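Local coordinates for type IV pilus biogenesis protein PilB (Streptococcus sanguinis, PDB 7B7P) that is a minor type IV pilin that carries a von Willebrand factor A-like domain with a metal-ion-dependent adhesion site and takes a direct part in adhesion, at residues Ala10-Glu15 with Asn120-Asp125; Arg295-Gly300 with Glu328-Gly333; Arg302-Leu305 with Arg311-Phe314. All coordinates share one frame; numbering follows the deposited sequence.

Contact 1: Ala10-Glu15 with Asn120-Asp125; sequences ASIQAE and NKLGID
I12 and L122 meet through methyl groups, CG2 of the isoleucine lying 3.6 Å from CD1 of the leucine, and this apolar touch seats helix 9-27 against the loop that leads into strand 124-130. The arrangement belongs to the pilin module of the protein: as in type IV pilins generally, an N-terminal helix packs against an antiparallel sheet, here the three strands 92-101, 104-112 and 124-130. The two branched side chains cross at about a right angle. In I12 it is CG2 that stands anti to the backbone N, with CG1 beside that nitrogen (chi1 -60°), and the CG2 branch is the one that reaches L122. The leucine divides its two methyls between neighbouring residues of the helix, CD1 going to I12 and CD2 to the aliphatic part of Q13, whose CG lies 3.8 Å away. Beyond CG the glutamine chain bends, and this turn carries its terminal amide to the backbone of G123, the residue whose CA comes nearest to the helix; which way round the amide sits is uncertain. G123 has phi 112° and psi -150°, a conformation that suits glycine, since there is no CB to press on the carbonyl oxygen of L122. Farther out, L86, M89 and Y115 touch I12, while E9 and M16 of the same helix touch L122, and both apolar residues are buried. The loop is positioned in turn by backbone hydrogen bonding of L122 with G113 and of I124 with L111. T18, one turn further along the helix, shares its OG1 between the backbone oxygens of A14 and E15.

Contact 2: Arg295-Gly300 with Glu328-Gly333; sequences RALYAG and EYSRLG
L297 points its side chain at the short 3-10 turn of residues 329-331 and spreads its two methyls over it. CD2 rests 3.6 Å from the backbone oxygen of S330, whereas CD1 approaches the aliphatic part of R331, 4.2 Å from its CG, and lies at a similar distance from S330 OG. The leucine stands at the centre of an inverse gamma turn, and its CG leans beside the backbone N (chi1 -57°), which leaves both methyls facing the 3-10 turn. No hydrogen bond links the two segments, and the contact is small. It is made in the small four-stranded antiparallel sheet that the chain forms between strands 276-283 and 364-370 of the main VWFA-like sheet, where the loop between strands 289-291 and 302-305 meets the chain entering strand 332-335. L297 also packs on F314 of that small sheet. R331 offers the leucine its methylene chain and turns its charged end elsewhere: the guanidinium takes E328 OE2 at its edge, in plane, by a weak but nearly straight NE bond of 3.3 Å that forms part of a salt bridge. Its other nitrogens are also held, NH1 by the V292 carbonyl and by a salt bridge to D320, NH2 by the carbonyl of G326.

Contact 3: Arg302-Leu305 with Arg311-Phe314; sequences RVDL and RVTF
A β-hairpin brings strands 302-305 and 311-314 side by side, their axes 4.8 Å apart and antiparallel to within 13°. V303 and T313 form a regular hydrogen-bonded pair: V303 N gives a 2.9 Å bond to T313 O, and T313 N returns one of 3.0 Å to V303 O. Their side chains lie alongside each other on one face of the sheet, and V303 CG1 is pressed to 3.2 Å from T313 CG2, tighter than usual for two carbons. Both methyls sit between backbone N and carbonyl carbon, V303 CG1 at a chi1 of 46°, which leaves the two adjacent. Beyond them on that face, L305 CD1 lies next to the guanidinium of R311, the two chains running the same way. The hairpin forms one side of the small four-stranded antiparallel sheet, separate from the main VWFA-like sheet, with 302-305 outermost and 311-314 continuing to strand 332-335 through backbone bonding of V312 with Y334. The other face carries R302, D304, V312 and F314. Extended from CG to NE, the R302 chain passes obliquely by the F314 ring, its CB 3.6 Å from CE2, before the guanidinium passes over V312. There V312 CG1 lies under one face of the guanidinium, toward its rim, 3.7 Å from the plane. R302 NH1 then forms a salt bridge with D304 OD2 at 3.2 Å, tilted out of both flat groups, while D304 OD1 is hydrogen-bonded to S306 OG and also meets V312 CG2.

From the N terminus, the chain first closes contact 1, where helix 9-27 receives the loop before strand 124-130 after 104 intervening residues; that joins the pilin helix to its three-stranded sheet. The VWFA-like module follows, and contacts 2 and 3 come about midway through it, between strands 276-283 and 364-370, about 80 Å from contact 1 between centres and across the middle of the molecule. Contact 2 opens at 295-300 and closes at 328-333, and the hairpin of contact 3 falls wholly within that span, so contact 3 nests within contact 2 and the two do not cross. They also touch in space, F314 packing against S330 and R302 against Y329, around one small sheet.

Contact 1: Ala10-Glu15 with Asn120-Asp125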
# COMPACT_ATOMS: atom_id res chain seq x y z
N ALA A 10 -33.18 -24.17 28.92
CA ALA A 10 -32.76 -23.09 29.81
C ALA A 10 -31.25 -23.05 30.04
O ALA A 10 -30.65 -21.98 29.99
CB ALA A 10 -33.48 -23.20 31.15
N SER A 11 -30.64 -24.21 30.28
CA SER A 11 -29.21 -24.26 30.56
C SER A 11 -28.35 -24.56 29.33
O SER A 11 -27.13 -24.46 29.42
CB SER A 11 -28.91 -25.29 31.66
OG SER A 11 -28.88 -24.66 32.94
N ILE A 12 -28.96 -24.93 28.20
CA ILE A 12 -28.25 -24.88 26.92
C ILE A 12 -28.01 -23.43 26.51
O ILE A 12 -26.91 -23.07 26.08
CB ILE A 12 -29.04 -25.64 25.84
CG1 ILE A 12 -29.21 -27.10 26.22
CG2 ILE A 12 -28.34 -25.51 24.50
CD1 ILE A 12 -29.56 -27.99 25.06
N GLN A 13 -29.03 -22.59 26.63
CA GLN A 13 -28.87 -21.18 26.31
C GLN A 13 -27.86 -20.53 27.24
O GLN A 13 -27.04 -19.72 26.79
CB GLN A 13 -30.22 -20.46 26.40
CG GLN A 13 -31.12 -20.71 25.21
CD GLN A 13 -30.94 -19.68 24.11
OE1 GLN A 13 -29.84 -19.13 23.93
NE2 GLN A 13 -32.01 -19.40 23.37
N ALA A 14 -27.90 -20.87 28.53
CA ALA A 14 -26.89 -20.37 29.46
C ALA A 14 -25.50 -20.88 29.11
O ALA A 14 -24.51 -20.17 29.32
CB ALA A 14 -27.25 -20.78 30.89
N GLU A 15 -25.40 -22.10 28.57
CA GLU A 15 -24.09 -22.62 28.21
C GLU A 15 -23.54 -21.91 26.97
O GLU A 15 -22.35 -21.58 26.92
CB GLU A 15 -24.14 -24.13 27.98
CG GLU A 15 -22.87 -24.70 27.35
CD GLU A 15 -21.64 -24.60 28.24
OE1 GLU A 15 -21.76 -24.14 29.41
OE2 GLU A 15 -20.54 -24.98 27.78
N ASN A 120 -36.01 -25.85 16.75
CA ASN A 120 -35.93 -24.74 17.69
C ASN A 120 -34.53 -24.15 17.67
O ASN A 120 -33.57 -24.78 18.13
CB ASN A 120 -36.29 -25.24 19.08
CG ASN A 120 -37.01 -24.21 19.91
OD1 ASN A 120 -37.76 -23.39 19.39
ND2 ASN A 120 -36.80 -24.27 21.22
N LYS A 121 -34.39 -22.93 17.13
CA LYS A 121 -33.10 -22.26 17.15
C LYS A 121 -32.75 -21.84 18.58
O LYS A 121 -33.60 -21.34 19.32
CB LYS A 121 -33.09 -21.05 16.20
CG LYS A 121 -33.83 -19.79 16.68
CD LYS A 121 -32.86 -18.69 17.16
CE LYS A 121 -33.49 -17.77 18.21
NZ LYS A 121 -32.46 -17.07 19.03
N LEU A 122 -31.50 -22.09 18.97
CA LEU A 122 -31.01 -21.73 20.29
C LEU A 122 -29.78 -20.85 20.15
O LEU A 122 -29.07 -20.92 19.14
CB LEU A 122 -30.66 -22.97 21.12
CG LEU A 122 -31.83 -23.76 21.70
CD1 LEU A 122 -31.31 -24.91 22.53
CD2 LEU A 122 -32.73 -22.85 22.51
N GLY A 123 -29.53 -20.03 21.16
CA GLY A 123 -28.33 -19.22 21.18
C GLY A 123 -28.56 -17.73 21.04
O GLY A 123 -29.59 -17.21 21.46
N ILE A 124 -27.58 -17.05 20.46
CA ILE A 124 -27.61 -15.60 20.31
C ILE A 124 -27.47 -15.29 18.83
O ILE A 124 -26.42 -15.57 18.22
CB ILE A 124 -26.50 -14.93 21.12
CG1 ILE A 124 -26.50 -15.48 22.55
CG2 ILE A 124 -26.68 -13.41 21.11
CD1 ILE A 124 -25.24 -16.19 22.94
N ASP A 125 -28.52 -14.71 18.25
CA ASP A 125 -28.50 -14.33 16.84
C ASP A 125 -27.40 -13.32 16.57
O ASP A 125 -26.69 -13.41 15.55
CB ASP A 125 -29.86 -13.77 16.42
CG ASP A 125 -30.75 -14.82 15.76
OD1 ASP A 125 -30.20 -15.70 15.06
OD2 ASP A 125 -31.99 -14.76 15.94

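Contact 2: Arg295-Gly300 with Glu328-Gly333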
# COMPACT_ATOMS: atom_id res chain seq x y z
N ARG A 295 19.17 2.16 -30.74
CA ARG A 295 18.62 1.53 -31.94
C ARG A 295 17.71 2.45 -32.73
O ARG A 295 17.48 2.23 -33.93
CB ARG A 295 17.82 0.27 -31.58
CG ARG A 295 18.60 -1.03 -31.30
CD ARG A 295 17.66 -2.01 -30.58
NE ARG A 295 18.35 -3.05 -29.83
CZ ARG A 295 18.85 -4.16 -30.37
NH1 ARG A 295 18.77 -4.39 -31.68
NH2 ARG A 295 19.45 -5.05 -29.59
N ALA A 296 17.12 3.46 -32.08
CA ALA A 296 16.15 4.32 -32.75
C ALA A 296 16.80 5.46 -33.51
O ALA A 296 16.09 6.17 -34.24
CB ALA A 296 15.14 4.89 -31.73
N LEU A 297 18.12 5.63 -33.37
CA LEU A 297 18.90 6.66 -34.07
C LEU A 297 19.30 6.18 -35.47
O LEU A 297 20.43 5.79 -35.74
CB LEU A 297 20.14 7.02 -33.26
CG LEU A 297 19.92 7.51 -31.83
CD1 LEU A 297 21.17 8.18 -31.28
CD2 LEU A 297 18.73 8.46 -31.81
N TYR A 298 18.33 6.22 -36.38
CA TYR A 298 18.55 5.86 -37.77
C TYR A 298 17.84 6.87 -38.65
O TYR A 298 16.90 7.55 -38.21
CB TYR A 298 18.06 4.42 -38.08
CG TYR A 298 16.56 4.17 -37.91
CD1 TYR A 298 15.65 4.43 -38.94
CD2 TYR A 298 16.05 3.65 -36.71
CE1 TYR A 298 14.28 4.21 -38.78
CE2 TYR A 298 14.68 3.40 -36.55
CZ TYR A 298 13.79 3.69 -37.58
OH TYR A 298 12.43 3.46 -37.41
N ALA A 299 18.32 6.98 -39.90
CA ALA A 299 17.56 7.51 -41.03
C ALA A 299 16.75 8.76 -40.73
O ALA A 299 17.27 9.75 -40.22
CB ALA A 299 16.61 6.45 -41.58
N GLY A 300 15.47 8.72 -41.09
CA GLY A 300 14.58 9.82 -40.78
C GLY A 300 13.66 9.48 -39.63
O GLY A 300 12.45 9.71 -39.69
N GLU A 328 21.45 10.92 -22.84
CA GLU A 328 22.11 11.66 -23.90
C GLU A 328 21.06 12.52 -24.57
O GLU A 328 19.95 12.04 -24.80
CB GLU A 328 22.76 10.77 -24.98
CG GLU A 328 23.77 9.73 -24.51
CD GLU A 328 24.11 8.75 -25.64
OE1 GLU A 328 24.29 9.23 -26.78
OE2 GLU A 328 24.14 7.52 -25.41
N TYR A 329 21.42 13.76 -24.91
CA TYR A 329 20.45 14.64 -25.55
C TYR A 329 19.95 14.06 -26.87
O TYR A 329 18.78 14.26 -27.25
CB TYR A 329 21.05 16.04 -25.76
CG TYR A 329 20.10 16.92 -26.54
CD1 TYR A 329 19.00 17.52 -25.92
CD2 TYR A 329 20.26 17.11 -27.92
CE1 TYR A 329 18.10 18.29 -26.65
CE2 TYR A 329 19.37 17.87 -28.65
CZ TYR A 329 18.29 18.47 -28.00
OH TYR A 329 17.40 19.24 -28.71
N SER A 330 20.79 13.32 -27.60
CA SER A 330 20.34 12.77 -28.87
C SER A 330 19.27 11.70 -28.69
O SER A 330 18.57 11.37 -29.65
CB SER A 330 21.52 12.19 -29.65
OG SER A 330 22.30 11.37 -28.80
N ARG A 331 19.11 11.13 -27.50
CA ARG A 331 18.10 10.09 -27.33
C ARG A 331 16.79 10.62 -26.75
O ARG A 331 15.88 9.82 -26.46
CB ARG A 331 18.68 8.96 -26.50
CG ARG A 331 19.80 8.26 -27.26
CD ARG A 331 20.19 6.93 -26.66
NE ARG A 331 20.85 7.11 -25.38
CZ ARG A 331 20.24 6.98 -24.20
NH1 ARG A 331 18.95 6.66 -24.12
NH2 ARG A 331 20.93 7.12 -23.08
N LEU A 332 16.63 11.94 -26.65
CA LEU A 332 15.56 12.57 -25.89
C LEU A 332 14.43 12.96 -26.83
O LEU A 332 14.62 13.75 -27.75
CB LEU A 332 16.06 13.80 -25.14
CG LEU A 332 15.02 14.55 -24.30
CD1 LEU A 332 14.62 13.74 -23.08
CD2 LEU A 332 15.51 15.94 -23.85
N GLY A 333 13.25 12.40 -26.59
CA GLY A 333 12.03 12.96 -27.16
C GLY A 333 11.44 13.93 -26.15
O GLY A 333 11.46 13.67 -24.95

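Contact 3: Arg302-Leu305 with Arg311-Phe314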
# COMPACT_ATOMS: atom_id res chain seq x y z
N ARG A 302 14.32 10.48 -36.26
CA ARG A 302 14.33 11.64 -35.38
C ARG A 302 14.01 12.88 -36.20
O ARG A 302 14.75 13.23 -37.13
CB ARG A 302 15.69 11.78 -34.69
CG ARG A 302 15.87 12.98 -33.79
CD ARG A 302 17.29 12.94 -33.27
NE ARG A 302 17.55 13.93 -32.22
CZ ARG A 302 17.83 15.21 -32.45
NH1 ARG A 302 17.89 15.67 -33.69
NH2 ARG A 302 18.07 16.02 -31.44
N VAL A 303 12.90 13.53 -35.89
CA VAL A 303 12.54 14.80 -36.51
C VAL A 303 12.72 15.90 -35.48
O VAL A 303 12.13 15.86 -34.38
CB VAL A 303 11.13 14.77 -37.11
CG1 VAL A 303 10.17 14.18 -36.14
CG2 VAL A 303 10.71 16.17 -37.49
N ASP A 304 13.55 16.88 -35.83
CA ASP A 304 14.04 17.91 -34.92
C ASP A 304 13.31 19.21 -35.24
O ASP A 304 13.73 19.99 -36.09
CB ASP A 304 15.55 18.06 -35.08
CG ASP A 304 16.15 18.99 -34.08
OD1 ASP A 304 15.44 19.87 -33.58
OD2 ASP A 304 17.36 18.85 -33.80
N LEU A 305 12.21 19.45 -34.52
CA LEU A 305 11.48 20.70 -34.61
C LEU A 305 11.83 21.64 -33.47
O LEU A 305 10.99 22.45 -33.05
CB LEU A 305 9.97 20.44 -34.63
CG LEU A 305 9.48 19.56 -35.78
CD1 LEU A 305 7.96 19.45 -35.82
CD2 LEU A 305 10.02 20.11 -37.08
N ARG A 311 10.21 21.14 -29.97
CA ARG A 311 10.09 19.71 -29.71
C ARG A 311 10.96 18.89 -30.64
O ARG A 311 11.30 19.31 -31.75
CB ARG A 311 8.64 19.24 -29.81
CG ARG A 311 8.01 19.44 -31.17
CD ARG A 311 6.71 18.69 -31.20
NE ARG A 311 6.05 18.75 -32.49
CZ ARG A 311 5.16 19.67 -32.84
NH1 ARG A 311 4.82 20.64 -31.99
NH2 ARG A 311 4.60 19.63 -34.05
N VAL A 312 11.32 17.70 -30.17
CA VAL A 312 12.00 16.68 -30.93
C VAL A 312 11.26 15.37 -30.75
O VAL A 312 11.01 14.94 -29.62
CB VAL A 312 13.47 16.52 -30.49
CG1 VAL A 312 14.12 15.37 -31.23
CG2 VAL A 312 14.23 17.83 -30.72
N THR A 313 10.91 14.72 -31.85
CA THR A 313 10.11 13.52 -31.74
C THR A 313 10.71 12.40 -32.59
O THR A 313 11.51 12.63 -33.50
CB THR A 313 8.65 13.83 -32.11
OG1 THR A 313 7.91 12.61 -32.25
CG2 THR A 313 8.58 14.70 -33.38
N PHE A 314 10.36 11.17 -32.23
CA PHE A 314 10.78 10.00 -32.98
C PHE A 314 9.55 9.37 -33.61
O PHE A 314 8.58 9.06 -32.91
CB PHE A 314 11.53 9.01 -32.09
CG PHE A 314 12.87 9.52 -31.61
CD1 PHE A 314 12.96 10.35 -30.49
CD2 PHE A 314 14.03 9.18 -32.29
CE1 PHE A 314 14.21 10.82 -30.06
CE2 PHE A 314 15.28 9.64 -31.85
CZ PHE A 314 15.37 10.46 -30.75